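Local coordinates for Uly1 (Catenovulum maritimum, PDB 7DRQ), which is an ulvan lyase of polysaccharide lyase family 24 that breaks down the algal polysaccharide ulvan, at residues 51-56 with 446-451. Numbering follows the deposited sequence.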
# COMPACT_ATOMS: atom_id res chain seq x y z
N ASP A 51 0.10 1.08 -4.08
CA ASP A 51 -1.24 1.60 -4.36
C ASP A 51 -1.33 2.03 -5.83
O ASP A 51 -1.54 3.20 -6.17
CB ASP A 51 -1.56 2.74 -3.41
CG ASP A 51 -3.01 3.12 -3.43
OD1 ASP A 51 -3.86 2.24 -3.71
OD2 ASP A 51 -3.31 4.31 -3.19
N ALA A 52 -1.17 1.05 -6.70
CA ALA A 52 -0.79 1.31 -8.09
C ALA A 52 -1.94 1.21 -9.07
O ALA A 52 -1.71 1.33 -10.28
CB ALA A 52 0.33 0.35 -8.51
N ILE A 53 -3.17 0.97 -8.62
CA ILE A 53 -4.28 0.87 -9.56
C ILE A 53 -5.53 1.49 -8.94
O ILE A 53 -5.86 1.22 -7.79
CB ILE A 53 -4.53 -0.59 -9.99
CG1 ILE A 53 -5.85 -0.70 -10.75
CG2 ILE A 53 -4.49 -1.55 -8.80
CD1 ILE A 53 -5.93 -1.97 -11.59
N LYS A 54 -6.22 2.33 -9.72
CA LYS A 54 -7.47 2.93 -9.30
C LYS A 54 -8.44 2.93 -10.47
O LYS A 54 -8.03 2.93 -11.63
CB LYS A 54 -7.30 4.38 -8.80
CG LYS A 54 -6.50 4.52 -7.53
CD LYS A 54 -7.21 3.84 -6.37
CE LYS A 54 -6.22 3.54 -5.25
NZ LYS A 54 -5.59 4.83 -4.74
N VAL A 55 -9.73 2.93 -10.15
CA VAL A 55 -10.79 3.02 -11.15
C VAL A 55 -11.64 4.24 -10.85
O VAL A 55 -12.08 4.44 -9.72
CB VAL A 55 -11.65 1.74 -11.18
CG1 VAL A 55 -12.69 1.83 -12.30
CG2 VAL A 55 -10.76 0.53 -11.42
N TYR A 56 -11.84 5.07 -11.88
CA TYR A 56 -12.67 6.27 -11.79
C TYR A 56 -13.55 6.32 -13.03
O TYR A 56 -13.02 6.42 -14.15
CB TYR A 56 -11.82 7.54 -11.69
CG TYR A 56 -12.64 8.79 -11.92
CD1 TYR A 56 -13.55 9.23 -10.97
CD2 TYR A 56 -12.52 9.53 -13.10
CE1 TYR A 56 -14.31 10.37 -11.18
CE2 TYR A 56 -13.27 10.66 -13.31
CZ TYR A 56 -14.17 11.08 -12.35
OH TYR A 56 -14.92 12.20 -12.57
N LYS A 446 2.66 -12.46 -9.63
CA LYS A 446 2.33 -11.47 -8.62
C LYS A 446 1.10 -10.71 -9.10
O LYS A 446 0.96 -10.47 -10.29
CB LYS A 446 3.50 -10.52 -8.39
CG LYS A 446 3.32 -9.51 -7.26
CD LYS A 446 4.47 -8.49 -7.27
CE LYS A 446 4.58 -7.75 -5.94
NZ LYS A 446 3.37 -6.94 -5.62
N GLY A 447 0.24 -10.32 -8.18
CA GLY A 447 -0.87 -9.47 -8.56
C GLY A 447 -1.25 -8.55 -7.43
O GLY A 447 -1.02 -8.86 -6.25
N ILE A 448 -1.79 -7.38 -7.78
CA ILE A 448 -2.43 -6.52 -6.78
C ILE A 448 -3.89 -6.33 -7.16
O ILE A 448 -4.26 -6.26 -8.34
CB ILE A 448 -1.74 -5.16 -6.59
CG1 ILE A 448 -1.74 -4.34 -7.88
CG2 ILE A 448 -0.32 -5.33 -6.03
CD1 ILE A 448 -1.09 -2.95 -7.70
N VAL A 449 -4.73 -6.24 -6.13
CA VAL A 449 -6.18 -6.28 -6.24
C VAL A 449 -6.75 -4.89 -5.99
O VAL A 449 -6.32 -4.21 -5.04
CB VAL A 449 -6.75 -7.29 -5.23
CG1 VAL A 449 -8.26 -7.13 -5.11
CG2 VAL A 449 -6.35 -8.71 -5.61
N HIS A 450 -7.72 -4.48 -6.81
CA HIS A 450 -8.54 -3.31 -6.54
C HIS A 450 -10.00 -3.68 -6.79
O HIS A 450 -10.34 -4.11 -7.89
CB HIS A 450 -8.13 -2.13 -7.43
CG HIS A 450 -8.93 -0.88 -7.19
ND1 HIS A 450 -8.74 -0.08 -6.08
CD2 HIS A 450 -9.92 -0.30 -7.91
CE1 HIS A 450 -9.58 0.94 -6.12
NE2 HIS A 450 -10.30 0.83 -7.22
N ILE A 451 -10.84 -3.55 -5.76
CA ILE A 451 -12.27 -3.82 -5.88
C ILE A 451 -12.98 -2.50 -6.13
O ILE A 451 -12.77 -1.53 -5.40
CB ILE A 451 -12.81 -4.50 -4.60
CG1 ILE A 451 -11.98 -5.74 -4.25
CG2 ILE A 451 -14.30 -4.84 -4.77
CD1 ILE A 451 -11.93 -6.78 -5.34
O HOH W 1 -11.04 3.34 -7.51
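Segments 53-56 and 446-451 run in nearly the same direction, 24° apart, with their axes 7.4 Å from each other at closest approach, too far for backbone pairing, so that side chains and a water join them. His450 does most of this work. With CG anti to the backbone N (chi1 -179°), its imidazole reaches across and lies against the backbone of strand 53-56. Ile53 O sits 3.5 Å above the His450 ring plane, toward the rim, and on the same face Lys54 CA makes a CH-pi contact, 4.2 Å from the centroid. The Lys54 and His450 side chains run nearly perpendicular to each other, Lys54 CD lying near His450 CE1, while Lys54 NZ turns back to a salt bridge with Asp51 OD2 (2.8 Å). Each strand borders a different four-stranded antiparallel sheet, 53-56 pairing with 59-65 and 444-452 with 455-462; in a chain with a BNR repeat-containing region of the beta-propeller clan, this is consistent with the innermost strands of neighbouring blades lying side by side near the central axis. Water 1 bridges the two strands, accepting from Val55 N at 3.0 Å and hydrogen-bonding to His450 NE2 at 2.6 Å. An alanine at His450 is likely to leave this water without its link to strand 444-452 and to open a gap over the Ile53-Lys54 backbone. Beside the ring, Val55 CG2 packs on His450 CD2 (3.7 Å). Toward the N-terminal ends of the two segments, Ile448 CD1 touches both Ala52 CB and Ile53 CG2, the latter at 3.8 Å; the Ile53 and Ile448 side chains lie alongside, pointing opposite ways, and Ile53 CG2 also touches His450 CB.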